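Local coordinates for probable M18 family aminopeptidase 1 (Thermotoga maritima, PDB 2GLF), which probably acts as a zinc-dependent aminopeptidase that removes residues from the amino ends of peptides, at residues D80-K83 with R84-L88; Y125-S129 with I130-I134; T203-L206 with K207-E211; E310-L313 with D314-E318; D337-L341 with H342-K346. One frame throughout, in Å; residues are numbered along the deposited sequence.

Contact 1 (D80-K83 with R84-L88)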
loop_
_atom_site.group_PDB
_atom_site.type_symbol
_atom_site.label_atom_id
_atom_site.label_comp_id
_atom_site.label_asym_id
_atom_site.label_seq_id
_atom_site.Cartn_x
_atom_site.Cartn_y
_atom_site.Cartn_z
ATOM N N ASP A 80 62.181 24.876 -16.523
ATOM C CA ASP A 80 63.175 24.825 -15.461
ATOM C C ASP A 80 63.367 23.373 -15.044
ATOM O O ASP A 80 62.925 22.458 -15.740
ATOM C CB ASP A 80 62.716 25.648 -14.260
ATOM C CG ASP A 80 63.874 26.077 -13.371
ATOM O OD1 ASP A 80 64.799 25.262 -13.156
ATOM O OD2 ASP A 80 63.861 27.226 -12.880
ATOM N N ASP A 81 64.035 23.159 -13.920
ATOM C CA ASP A 81 64.258 21.818 -13.414
ATOM C C ASP A 81 62.904 21.313 -12.885
ATOM O O ASP A 81 62.281 21.972 -12.050
ATOM C CB ASP A 81 65.298 21.887 -12.292
ATOM C CG ASP A 81 65.574 20.545 -11.660
ATOM O OD1 ASP A 81 66.347 20.518 -10.684
ATOM O OD2 ASP A 81 65.027 19.523 -12.129
ATOM N N LEU A 82 62.437 20.163 -13.368
ATOM C CA LEU A 82 61.151 19.639 -12.902
ATOM C C LEU A 82 61.090 19.488 -11.399
ATOM O O LEU A 82 60.004 19.424 -10.827
ATOM C CB LEU A 82 60.824 18.284 -13.524
ATOM C CG LEU A 82 60.208 18.244 -14.920
ATOM C CD1 LEU A 82 59.437 16.924 -15.051
ATOM C CD2 LEU A 82 59.272 19.434 -15.139
ATOM N N LYS A 83 62.253 19.419 -10.759
ATOM C CA LYS A 83 62.284 19.276 -9.312
ATOM C C LYS A 83 61.601 20.457 -8.639
ATOM O O LYS A 83 61.151 20.357 -7.502
ATOM C CB LYS A 83 63.726 19.137 -8.806
ATOM C CG LYS A 83 64.289 17.723 -8.906
ATOM C CD LYS A 83 65.444 17.529 -7.934
ATOM C CE LYS A 83 66.753 18.089 -8.459
ATOM N NZ LYS A 83 67.368 17.181 -9.467
ATOM N N ARG A 84 61.514 21.577 -9.347
ATOM C CA ARG A 84 60.866 22.757 -8.788
ATOM C C ARG A 84 59.348 22.619 -8.905
ATOM O O ARG A 84 58.601 23.505 -8.486
ATOM C CB ARG A 84 61.327 24.013 -9.522
ATOM C CG ARG A 84 62.829 24.133 -9.615
ATOM C CD ARG A 84 63.235 25.512 -10.080
ATOM N NE ARG A 84 62.899 26.538 -9.099
ATOM C CZ ARG A 84 63.331 26.541 -7.842
ATOM N NH1 ARG A 84 64.116 25.565 -7.403
ATOM N NH2 ARG A 84 62.988 27.527 -7.025
ATOM N N GLY A 85 58.907 21.496 -9.472
ATOM C CA GLY A 85 57.489 21.242 -9.649
ATOM C C GLY A 85 56.943 22.019 -10.829
ATOM O O GLY A 85 57.670 22.783 -11.466
ATOM N N LEU A 86 55.669 21.826 -11.139
ATOM C CA LEU A 86 55.066 22.556 -12.244
ATOM C C LEU A 86 53.621 22.908 -11.949
ATOM O O LEU A 86 53.027 22.387 -11.006
ATOM C CB LEU A 86 55.175 21.768 -13.562
ATOM C CG LEU A 86 54.809 20.288 -13.718
ATOM C CD1 LEU A 86 55.133 19.857 -15.151
ATOM C CD2 LEU A 86 55.593 19.428 -12.734
ATOM N N ASN A 87 53.076 23.827 -12.736
ATOM C CA ASN A 87 51.693 24.250 -12.583
ATOM C C ASN A 87 50.862 23.575 -13.662
ATOM O O ASN A 87 50.867 23.988 -14.821
ATOM C CB ASN A 87 51.581 25.769 -12.706
ATOM C CG ASN A 87 51.935 26.484 -11.416
ATOM O OD1 ASN A 87 52.377 25.861 -10.442
ATOM N ND2 ASN A 87 51.736 27.801 -11.397
ATOM N N LEU A 88 50.159 22.519 -13.273
ATOM C CA LEU A 88 49.329 21.776 -14.204
ATOM C C LEU A 88 47.851 22.017 -13.981
ATOM O O LEU A 88 47.384 22.111 -12.849
ATOM C CB LEU A 88 49.566 20.279 -14.051
ATOM C CG LEU A 88 50.943 19.705 -14.316
ATOM C CD1 LEU A 88 50.891 18.211 -14.014
ATOM C CD2 LEU A 88 51.353 19.966 -15.757
#
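Asp80 meets Arg84 at the start of a tight turn. Its OD2 lies 3.3 Å from Arg84 CD, and the salt bridge to Arg84 NE is long, at 4.0 Å. The carboxylate and guanidinium planes are 37° apart. Asp81 works through both its backbone and its side chain. Its O takes a bond from Arg84 N at 2.8 Å, and its OD2 takes one from Lys83 N at 3.1 Å, met from well above the carboxylate plane. Leu82 O receives Gly85 N at 2.7 Å. The Leu82 side chain then reaches forward, bringing CD2 to 4.2 Å from Leu86 CD1. Lys83 curls back, and its NZ makes a long salt bridge to Asp81 OD1. Gly85, at positive phi, ends the turn. The Asp81 side chain thus forms an Asx turn that leads into a short 3-10 turn, just before strand 87-92 of the large mixed sheet.

Contact 2 (Y125-S129 with I130-I134)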
loop_
_atom_site.group_PDB
_atom_site.type_symbol
_atom_site.label_atom_id
_atom_site.label_comp_id
_atom_site.label_asym_id
_atom_site.label_seq_id
_atom_site.Cartn_x
_atom_site.Cartn_y
_atom_site.Cartn_z
ATOM N N TYR A 125 16.131 10.004 -21.618
ATOM C CA TYR A 125 14.976 10.499 -22.346
ATOM C C TYR A 125 15.404 11.672 -23.224
ATOM O O TYR A 125 14.666 12.092 -24.114
ATOM C CB TYR A 125 13.837 10.908 -21.400
ATOM C CG TYR A 125 14.188 11.921 -20.341
ATOM C CD1 TYR A 125 14.475 11.520 -19.040
ATOM C CD2 TYR A 125 14.208 13.285 -20.631
ATOM C CE1 TYR A 125 14.770 12.455 -18.047
ATOM C CE2 TYR A 125 14.504 14.227 -19.647
ATOM C CZ TYR A 125 14.780 13.808 -18.358
ATOM O OH TYR A 125 15.043 14.731 -17.372
ATOM N N HIS A 126 16.607 12.191 -22.977
ATOM C CA HIS A 126 17.146 13.299 -23.764
ATOM C C HIS A 126 17.433 12.851 -25.197
ATOM O O HIS A 126 17.254 13.616 -26.145
ATOM C CB HIS A 126 18.480 13.800 -23.196
ATOM C CG HIS A 126 18.365 14.630 -21.958
ATOM N ND1 HIS A 126 17.401 15.601 -21.795
ATOM C CD2 HIS A 126 19.144 14.684 -20.851
ATOM C CE1 HIS A 126 17.592 16.216 -20.640
ATOM N NE2 HIS A 126 18.642 15.677 -20.047
ATOM N N TRP A 127 17.880 11.604 -25.333
ATOM C CA TRP A 127 18.282 11.034 -26.612
ATOM C C TRP A 127 17.203 10.505 -27.545
ATOM O O TRP A 127 17.512 9.892 -28.569
ATOM C CB TRP A 127 19.338 9.950 -26.355
ATOM C CG TRP A 127 20.497 10.496 -25.582
ATOM C CD1 TRP A 127 20.503 10.873 -24.258
ATOM C CD2 TRP A 127 21.770 10.885 -26.110
ATOM N NE1 TRP A 127 21.693 11.483 -23.943
ATOM C CE2 TRP A 127 22.489 11.502 -25.062
ATOM C CE3 TRP A 127 22.372 10.779 -27.370
ATOM C CZ2 TRP A 127 23.781 12.010 -25.240
ATOM C CZ3 TRP A 127 23.654 11.285 -27.544
ATOM C CH2 TRP A 127 24.343 11.891 -26.486
ATOM N N LEU A 128 15.942 10.745 -27.214
ATOM C CA LEU A 128 14.857 10.289 -28.074
ATOM C C LEU A 128 14.350 11.430 -28.964
ATOM O O LEU A 128 14.227 12.576 -28.514
ATOM C CB LEU A 128 13.726 9.721 -27.220
ATOM C CG LEU A 128 14.119 8.449 -26.460
ATOM C CD1 LEU A 128 13.099 8.144 -25.388
ATOM C CD2 LEU A 128 14.243 7.286 -27.435
ATOM N N SER A 129 14.072 11.105 -30.229
ATOM C CA SER A 129 13.590 12.067 -31.226
ATOM C C SER A 129 14.469 13.312 -31.302
ATOM O O SER A 129 14.005 14.445 -31.143
ATOM C CB SER A 129 12.136 12.465 -30.940
ATOM O OG SER A 129 11.256 11.369 -31.150
ATOM N N ILE A 130 15.748 13.077 -31.566
ATOM C CA ILE A 130 16.743 14.130 -31.670
ATOM C C ILE A 130 17.744 13.690 -32.735
ATOM O O ILE A 130 18.174 12.538 -32.740
ATOM C CB ILE A 130 17.412 14.336 -30.276
ATOM C CG1 ILE A 130 16.722 15.501 -29.569
ATOM C CG2 ILE A 130 18.910 14.546 -30.387
ATOM C CD1 ILE A 130 17.108 15.658 -28.103
ATOM N N PRO A 131 18.102 14.586 -33.675
ATOM C CA PRO A 131 19.064 14.207 -34.719
ATOM C C PRO A 131 20.425 13.819 -34.142
ATOM O O PRO A 131 20.965 14.518 -33.284
ATOM C CB PRO A 131 19.127 15.454 -35.611
ATOM C CG PRO A 131 18.824 16.564 -34.669
ATOM C CD PRO A 131 17.696 15.995 -33.827
ATOM N N LEU A 132 20.968 12.699 -34.613
ATOM C CA LEU A 132 22.260 12.215 -34.138
ATOM C C LEU A 132 23.299 12.116 -35.245
ATOM O O LEU A 132 22.966 12.027 -36.421
ATOM C CB LEU A 132 22.131 10.819 -33.501
ATOM C CG LEU A 132 21.322 10.460 -32.249
ATOM C CD1 LEU A 132 21.347 11.596 -31.236
ATOM C CD2 LEU A 132 19.918 10.130 -32.660
ATOM N N GLU A 133 24.567 12.113 -34.836
ATOM C CA GLU A 133 25.714 11.976 -35.731
ATOM C C GLU A 133 26.513 10.737 -35.311
ATOM O O GLU A 133 26.655 10.458 -34.119
ATOM C CB GLU A 133 26.636 13.188 -35.621
ATOM C CG GLU A 133 26.080 14.485 -36.144
ATOM C CD GLU A 133 27.077 15.623 -36.004
ATOM O OE1 GLU A 133 28.233 15.456 -36.445
ATOM O OE2 GLU A 133 26.708 16.685 -35.458
ATOM N N ILE A 134 27.027 9.993 -36.281
ATOM C CA ILE A 134 27.847 8.819 -35.977
ATOM C C ILE A 134 29.313 9.242 -36.101
ATOM O O ILE A 134 29.672 9.961 -37.022
ATOM C CB ILE A 134 27.586 7.670 -36.967
ATOM C CG1 ILE A 134 26.298 6.950 -36.611
ATOM C CG2 ILE A 134 28.720 6.683 -36.935
ATOM C CD1 ILE A 134 25.953 5.858 -37.604
HETATM O O HOH W 1 17.178 10.224 -31.375
#
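Ile130 folds back over the peptide that joins it to Ser129, and its CG1 lies 3.3 Å from Ser129 O. Ile130 is the residue most covered here. It also packs on Phe231 of the second subunit, so it sits between its own turn and the neighbouring chain. Ser129 has positive phi and psi (51° and 57°), which swings the chain round before the strand. Its hydroxyl pairs with Asp163 N of the same chain. Trp127 adds the third buried surface. Its CG stands opposite the carbonyl carbon (chi1 -56°), and the indole atom CE3 meets Leu132 CD1 at 4.1 Å. The two side chains cross at about a right angle. A water spans the turn: it lies 2.8 Å from Trp127 O, to which it can donate, and accepts from Ile130 N at 3.2 Å. With an alanine here in place of Ile130, a gap would probably open against Phe231 of the second subunit, which would lose apolar packing. The turn feeds strand 132-139 of the six-stranded antiparallel sheet. It is a buried part of the subunit interface close to the metal site: the side chain of His126 is about 6 Å from that of the manganese ligand His425.

Contact 3 (T203-L206 with K207-E211); sequences TNVL and KILNE
Val205 O accepts from Leu209 N at 2.8 Å, in a nearly straight bond with an N-H...O angle of 168°. The donor sits almost on the extended line of the carbonyl. Ile208 N meets Asn204 O in the same way at 2.9 Å. Lys207 N to Thr203 O and Asn210 N to Leu206 O continue the ladder, with more bent bonds. The side chains follow this spacing. Val205 CG1 touches Leu209 CD1 at 3.8 Å, and the two side chains lie side by side, pointing the same way. Val205 holds CG1 opposite its backbone N (chi1 167°), which sends that methyl along the helix. Asn204 ND2 is 3.7 Å from Ile208 CD1, and both residues also pack on Asp239 of the second subunit. Leu209 packs on Met238 there. Val205 and Leu206 rest on Leu105 of strand 97-108. This is a regular alpha-helical i to i+4 ladder within helix 200-213, with apolar side chains turned to a strand of the antiparallel sheet.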
loop_
_atom_site.group_PDB
_atom_site.type_symbol
_atom_site.label_atom_id
_atom_site.label_comp_id
_atom_site.label_asym_id
_atom_site.label_seq_id
_atom_site.Cartn_x
_atom_site.Cartn_y
_atom_site.Cartn_z
ATOM N N THR A 203 20.677 -6.304 -44.876
ATOM C CA THR A 203 21.528 -6.615 -46.020
ATOM C C THR A 203 21.775 -5.374 -46.875
ATOM O O THR A 203 22.900 -5.127 -47.321
ATOM C CB THR A 203 20.879 -7.706 -46.907
ATOM O OG1 THR A 203 20.725 -8.909 -46.146
ATOM C CG2 THR A 203 21.736 -7.988 -48.132
ATOM N N ASN A 204 20.722 -4.597 -47.104
ATOM C CA ASN A 204 20.855 -3.394 -47.906
ATOM C C ASN A 204 21.828 -2.438 -47.223
ATOM O O ASN A 204 22.747 -1.916 -47.854
ATOM C CB ASN A 204 19.507 -2.711 -48.087
ATOM C CG ASN A 204 19.564 -1.609 -49.117
ATOM O OD1 ASN A 204 19.817 -1.863 -50.293
ATOM N ND2 ASN A 204 19.347 -0.372 -48.683
ATOM N N VAL A 205 21.618 -2.207 -45.928
ATOM C CA VAL A 205 22.497 -1.330 -45.168
ATOM C C VAL A 205 23.932 -1.850 -45.266
ATOM O O VAL A 205 24.864 -1.084 -45.527
ATOM C CB VAL A 205 22.072 -1.280 -43.695
ATOM C CG1 VAL A 205 23.161 -0.634 -42.842
ATOM C CG2 VAL A 205 20.788 -0.508 -43.580
ATOM N N LEU A 206 24.101 -3.156 -45.067
ATOM C CA LEU A 206 25.425 -3.769 -45.137
ATOM C C LEU A 206 26.079 -3.553 -46.488
ATOM O O LEU A 206 27.294 -3.387 -46.574
ATOM C CB LEU A 206 25.339 -5.265 -44.855
ATOM C CG LEU A 206 25.321 -5.651 -43.379
ATOM C CD1 LEU A 206 25.189 -7.150 -43.262
ATOM C CD2 LEU A 206 26.597 -5.165 -42.700
ATOM N N LYS A 207 25.265 -3.563 -47.539
ATOM C CA LYS A 207 25.756 -3.357 -48.893
ATOM C C LYS A 207 26.204 -1.911 -49.056
ATOM O O LYS A 207 27.271 -1.635 -49.605
ATOM C CB LYS A 207 24.658 -3.697 -49.894
ATOM C CG LYS A 207 25.025 -3.459 -51.341
ATOM C CD LYS A 207 24.264 -4.421 -52.234
ATOM C CE LYS A 207 24.111 -3.868 -53.625
ATOM N NZ LYS A 207 23.293 -2.632 -53.582
ATOM N N ILE A 208 25.389 -0.983 -48.572
ATOM C CA ILE A 208 25.734 0.422 -48.650
ATOM C C ILE A 208 27.062 0.600 -47.921
ATOM O O ILE A 208 27.989 1.216 -48.442
ATOM C CB ILE A 208 24.652 1.295 -47.973
ATOM C CG1 ILE A 208 23.357 1.208 -48.774
ATOM C CG2 ILE A 208 25.121 2.743 -47.852
ATOM C CD1 ILE A 208 22.201 1.933 -48.133
ATOM N N LEU A 209 27.147 0.034 -46.720
ATOM C CA LEU A 209 28.350 0.127 -45.897
ATOM C C LEU A 209 29.604 -0.441 -46.551
ATOM O O LEU A 209 30.703 0.100 -46.389
ATOM C CB LEU A 209 28.120 -0.579 -44.565
ATOM C CG LEU A 209 27.330 0.217 -43.534
ATOM C CD1 LEU A 209 26.961 -0.685 -42.369
ATOM C CD2 LEU A 209 28.161 1.403 -43.073
ATOM N N ASN A 210 29.444 -1.538 -47.281
ATOM C CA ASN A 210 30.575 -2.171 -47.935
ATOM C C ASN A 210 31.037 -1.402 -49.174
ATOM O O ASN A 210 32.236 -1.339 -49.459
ATOM C CB ASN A 210 30.221 -3.608 -48.302
ATOM C CG ASN A 210 31.318 -4.284 -49.080
ATOM O OD1 ASN A 210 31.207 -4.481 -50.292
ATOM N ND2 ASN A 210 32.399 -4.630 -48.391
ATOM N N GLU A 211 30.092 -0.819 -49.906
ATOM C CA GLU A 211 30.425 -0.046 -51.097
ATOM C C GLU A 211 30.956 1.337 -50.716
ATOM O O GLU A 211 31.553 2.035 -51.533
ATOM C CB GLU A 211 29.190 0.106 -51.981
ATOM C CG GLU A 211 28.454 -1.199 -52.214
ATOM C CD GLU A 211 27.436 -1.106 -53.334
ATOM O OE1 GLU A 211 26.776 -0.050 -53.456
ATOM O OE2 GLU A 211 27.288 -2.097 -54.085
#

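Contact 4 (E310-L313 with D314-E318); sequences EFVL and DEVLE
Val316 N gives its hydrogen to Val312 O at 3.1 Å, in a nearly straight bond of 174° with the donor in the carbonyl plane. One residue on, Leu317 N reaches Leu313 O at 2.6 Å, close to the C=O axis. These are i to i+4 bonds of helix 310-318. Asp314 packs its CB at 3.3 Å from Phe311 O, and its OD2 is 3.9 Å from Phe311 CD1. The ring and the carboxylate planes stand 83° apart. Asp314 holds CG opposite its carbonyl carbon (chi1 -75°), which brings the carboxylate back beside the previous turn. Its OD1 makes salt bridges to Arg298 and Arg291 of the third subunit. The helix is thus a piece of the interface in this twelve-chain assembly, and Glu310 also pairs there with Arg291 of the third subunit. An alanine at Asp314 is likely to leave Arg298 and Arg291 of that subunit without this carboxylate mate. The other flank is apolar. Leu313 CD2 comes to 4.0 Å from Leu317 CG and to 4.1 Å from Val316 CB, crossing both side chains at a slant. Leu313 and Val316 both lie on Leu301 of helix 292-303, and Leu317 lies on Tyr293 of the same helix. Val312 CG1 touches Val316 CG2 at 4.3 Å, on the flank where Val312 packs on Lys83.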
loop_
_atom_site.group_PDB
_atom_site.type_symbol
_atom_site.label_atom_id
_atom_site.label_comp_id
_atom_site.label_asym_id
_atom_site.label_seq_id
_atom_site.Cartn_x
_atom_site.Cartn_y
_atom_site.Cartn_z
ATOM N N GLU A 310 61.973 7.549 -9.558
ATOM C CA GLU A 310 60.832 7.434 -8.662
ATOM C C GLU A 310 61.061 8.291 -7.417
ATOM O O GLU A 310 60.117 8.817 -6.836
ATOM C CB GLU A 310 60.618 5.973 -8.265
ATOM C CG GLU A 310 59.221 5.671 -7.754
ATOM C CD GLU A 310 58.137 6.138 -8.713
ATOM O OE1 GLU A 310 58.297 5.940 -9.936
ATOM O OE2 GLU A 310 57.122 6.698 -8.246
ATOM N N PHE A 311 62.324 8.441 -7.024
ATOM C CA PHE A 311 62.686 9.238 -5.854
ATOM C C PHE A 311 62.682 10.732 -6.168
ATOM O O PHE A 311 62.363 11.559 -5.309
ATOM C CB PHE A 311 64.069 8.833 -5.348
ATOM C CG PHE A 311 64.622 9.758 -4.300
ATOM C CD1 PHE A 311 63.982 9.905 -3.075
ATOM C CD2 PHE A 311 65.780 10.489 -4.543
ATOM C CE1 PHE A 311 64.490 10.767 -2.106
ATOM C CE2 PHE A 311 66.293 11.351 -3.582
ATOM C CZ PHE A 311 65.648 11.491 -2.363
ATOM N N VAL A 312 63.061 11.070 -7.397
ATOM C CA VAL A 312 63.085 12.459 -7.837
ATOM C C VAL A 312 61.651 12.927 -8.071
ATOM O O VAL A 312 61.321 14.095 -7.861
ATOM C CB VAL A 312 63.871 12.613 -9.143
ATOM C CG1 VAL A 312 64.019 14.086 -9.482
ATOM C CG2 VAL A 312 65.230 11.934 -9.011
ATOM N N LEU A 313 60.805 11.998 -8.510
ATOM C CA LEU A 313 59.398 12.284 -8.752
ATOM C C LEU A 313 58.750 12.765 -7.466
ATOM O O LEU A 313 57.901 13.658 -7.488
ATOM C CB LEU A 313 58.672 11.028 -9.215
ATOM C CG LEU A 313 58.182 11.002 -10.656
ATOM C CD1 LEU A 313 57.355 9.747 -10.850
ATOM C CD2 LEU A 313 57.356 12.252 -10.959
ATOM N N ASP A 314 59.146 12.155 -6.349
ATOM C CA ASP A 314 58.607 12.529 -5.052
ATOM C C ASP A 314 58.612 14.042 -4.917
ATOM O O ASP A 314 57.568 14.648 -4.688
ATOM C CB ASP A 314 59.435 11.922 -3.921
ATOM C CG ASP A 314 59.183 10.444 -3.740
ATOM O OD1 ASP A 314 58.025 10.020 -3.938
ATOM O OD2 ASP A 314 60.135 9.713 -3.380
ATOM N N GLU A 315 59.791 14.646 -5.068
ATOM C CA GLU A 315 59.916 16.095 -4.952
ATOM C C GLU A 315 59.090 16.750 -6.044
ATOM O O GLU A 315 58.327 17.677 -5.777
ATOM C CB GLU A 315 61.375 16.539 -5.084
ATOM C CG GLU A 315 61.575 18.034 -4.845
ATOM C CD GLU A 315 63.000 18.501 -5.108
ATOM O OE1 GLU A 315 63.295 19.695 -4.873
ATOM O OE2 GLU A 315 63.828 17.678 -5.554
ATOM N N VAL A 316 59.247 16.264 -7.273
ATOM C CA VAL A 316 58.498 16.811 -8.394
ATOM C C VAL A 316 57.031 16.910 -7.989
ATOM O O VAL A 316 56.469 18.007 -7.955
ATOM C CB VAL A 316 58.632 15.923 -9.667
ATOM C CG1 VAL A 316 57.817 16.518 -10.809
ATOM C CG2 VAL A 316 60.099 15.809 -10.079
ATOM N N LEU A 317 56.417 15.774 -7.662
ATOM C CA LEU A 317 55.013 15.759 -7.254
ATOM C C LEU A 317 54.793 16.506 -5.940
ATOM O O LEU A 317 53.729 17.081 -5.728
ATOM C CB LEU A 317 54.513 14.322 -7.111
ATOM C CG LEU A 317 54.491 13.485 -8.391
ATOM C CD1 LEU A 317 54.446 11.998 -8.031
ATOM C CD2 LEU A 317 53.304 13.893 -9.255
ATOM N N GLU A 318 55.799 16.484 -5.065
ATOM C CA GLU A 318 55.748 17.169 -3.769
ATOM C C GLU A 318 55.405 18.644 -4.003
ATOM O O GLU A 318 54.598 19.242 -3.290
ATOM C CB GLU A 318 57.106 17.056 -3.081
ATOM C CG GLU A 318 57.034 16.602 -1.644
ATOM C CD GLU A 318 56.211 17.527 -0.789
ATOM O OE1 GLU A 318 54.994 17.649 -1.049
ATOM O OE2 GLU A 318 56.785 18.136 0.140
#

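Contact 5 (D337-L341 with H342-K346)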
loop_
_atom_site.group_PDB
_atom_site.type_symbol
_atom_site.label_atom_id
_atom_site.label_comp_id
_atom_site.label_asym_id
_atom_site.label_seq_id
_atom_site.Cartn_x
_atom_site.Cartn_y
_atom_site.Cartn_z
ATOM N N ASP A 337 15.766 25.070 -5.676
ATOM C CA ASP A 337 15.732 24.386 -4.385
ATOM C C ASP A 337 16.700 23.211 -4.268
ATOM O O ASP A 337 16.780 22.554 -3.227
ATOM C CB ASP A 337 14.323 23.890 -4.066
ATOM C CG ASP A 337 13.515 24.905 -3.285
ATOM O OD1 ASP A 337 12.428 24.541 -2.790
ATOM O OD2 ASP A 337 13.963 26.067 -3.169
ATOM N N VAL A 338 17.440 22.951 -5.334
ATOM C CA VAL A 338 18.380 21.842 -5.347
ATOM C C VAL A 338 19.769 22.293 -4.838
ATOM O O VAL A 338 20.670 21.478 -4.616
ATOM C CB VAL A 338 18.465 21.295 -6.789
ATOM C CG1 VAL A 338 19.706 21.835 -7.497
ATOM C CG2 VAL A 338 18.424 19.795 -6.773
ATOM N N HIS A 339 19.905 23.602 -4.637
ATOM C CA HIS A 339 21.147 24.232 -4.197
ATOM C C HIS A 339 21.025 24.991 -2.893
ATOM O O HIS A 339 19.927 25.248 -2.399
ATOM C CB HIS A 339 21.616 25.265 -5.226
ATOM C CG HIS A 339 22.379 24.695 -6.377
ATOM N ND1 HIS A 339 23.587 24.051 -6.223
ATOM C CD2 HIS A 339 22.126 24.711 -7.706
ATOM C CE1 HIS A 339 24.046 23.694 -7.408
ATOM N NE2 HIS A 339 23.178 24.082 -8.325
ATOM N N ASP A 340 22.192 25.359 -2.369
ATOM C CA ASP A 340 22.319 26.182 -1.178
ATOM C C ASP A 340 22.752 27.491 -1.838
ATOM O O ASP A 340 23.934 27.682 -2.134
ATOM C CB ASP A 340 23.428 25.661 -0.263
ATOM C CG ASP A 340 23.917 26.714 0.732
ATOM O OD1 ASP A 340 23.271 27.776 0.855
ATOM O OD2 ASP A 340 24.948 26.478 1.400
ATOM N N LEU A 341 21.785 28.369 -2.100
ATOM C CA LEU A 341 22.050 29.636 -2.760
ATOM C C LEU A 341 23.269 30.400 -2.257
ATOM O O LEU A 341 23.949 31.051 -3.046
ATOM C CB LEU A 341 20.816 30.544 -2.703
ATOM C CG LEU A 341 19.606 30.244 -3.604
ATOM C CD1 LEU A 341 20.055 29.651 -4.925
ATOM C CD2 LEU A 341 18.681 29.279 -2.907
ATOM N N HIS A 342 23.564 30.315 -0.963
ATOM C CA HIS A 342 24.711 31.036 -0.418
ATOM C C HIS A 342 26.064 30.402 -0.767
ATOM O O HIS A 342 27.114 30.968 -0.469
ATOM C CB HIS A 342 24.572 31.185 1.103
ATOM C CG HIS A 342 25.457 32.245 1.687
ATOM N ND1 HIS A 342 25.435 33.555 1.255
ATOM C CD2 HIS A 342 26.392 32.191 2.667
ATOM C CE1 HIS A 342 26.317 34.260 1.942
ATOM N NE2 HIS A 342 26.911 33.456 2.807
ATOM N N ASN A 343 26.043 29.238 -1.408
ATOM C CA ASN A 343 27.278 28.550 -1.796
ATOM C C ASN A 343 27.136 27.924 -3.181
ATOM O O ASN A 343 27.782 26.917 -3.484
ATOM C CB ASN A 343 27.632 27.461 -0.776
ATOM C CG ASN A 343 28.247 28.025 0.497
ATOM O OD1 ASN A 343 29.452 28.254 0.568
ATOM N ND2 ASN A 343 27.415 28.261 1.505
ATOM N N ALA A 344 26.287 28.534 -4.012
ATOM C CA ALA A 344 26.035 28.060 -5.373
ATOM C C ALA A 344 26.484 29.088 -6.405
ATOM O O ALA A 344 26.329 30.291 -6.212
ATOM C CB ALA A 344 24.563 27.770 -5.548
ATOM N N PRO A 345 27.046 28.624 -7.524
ATOM C CA PRO A 345 27.503 29.546 -8.562
ATOM C C PRO A 345 26.373 30.081 -9.432
ATOM O O PRO A 345 25.360 29.407 -9.639
ATOM C CB PRO A 345 28.475 28.694 -9.362
ATOM C CG PRO A 345 27.825 27.350 -9.308
ATOM C CD PRO A 345 27.427 27.239 -7.850
ATOM N N LYS A 346 26.561 31.297 -9.940
ATOM C CA LYS A 346 25.590 31.943 -10.818
ATOM C C LYS A 346 26.303 32.204 -12.147
ATOM O O LYS A 346 27.508 32.496 -12.161
ATOM C CB LYS A 346 25.131 33.277 -10.220
ATOM C CG LYS A 346 24.539 33.194 -8.830
ATOM C CD LYS A 346 23.157 32.571 -8.844
ATOM C CE LYS A 346 22.167 33.454 -8.101
ATOM N NZ LYS A 346 22.105 34.794 -8.736
#
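His342 sits in a type I beta turn whose first residue is Asp340. Its backbone N bonds to Asp340 OD1 at 3.1 Å, closing an Asx turn inside the same four residues. The bond is bent, at 136°, and the donor lies above the carboxylate plane. Asp340 carries CG opposite its backbone N (chi1 161°), which lays the carboxylate alongside the next residues. Asn343 then closes the turn. Its N bonds to Asp340 O at 2.7 Å, with the donor out of the carbonyl plane. Its ND2 bonds to Asp340 OD2 at 3.0 Å. The carboxylate and amide lie side by side, pointing the same way. One aspartate thus takes three bonds, each on a different oxygen. Asp340 OD2 also makes a salt bridge to Lys101 of the third subunit. The lysine would probably favour the ionised carboxylate. Asn343 OD1 accepts from Asn103 N of that subunit. The turn belongs to the loop between strands 321-329 and 351-354 and lies at a subunit interface. Ala344 follows, and its CB rests 3.5 Å from Asp340 O. The same methyl makes a CH-pi contact over one face of the His339 ring, with CB 4.2 Å from the ring centroid and 29° off the ring normal.

From the N terminus, contact 1 closes the turn between strands 73-77 and 87-92. Contact 2 shapes the loop from strand 111-119 into strand 132-139. Contact 3 is one stretch of helix 200-213, contact 4 one stretch of helix 310-318, and contact 5 a turn between strands 321-329 and 351-354. All five follow in series, with none nested or crossing. Only contacts 1 and 4 touch: Val312, Glu315 and Val316 lie on the 80-88 turn, so the helix covers it beside the mixed sheet. Contacts 2 and 3 belong with the antiparallel sheet, their centres about 23 Å apart. Contacts 2, 3 and 5 reach the second subunit; contacts 4 and 5 reach the third.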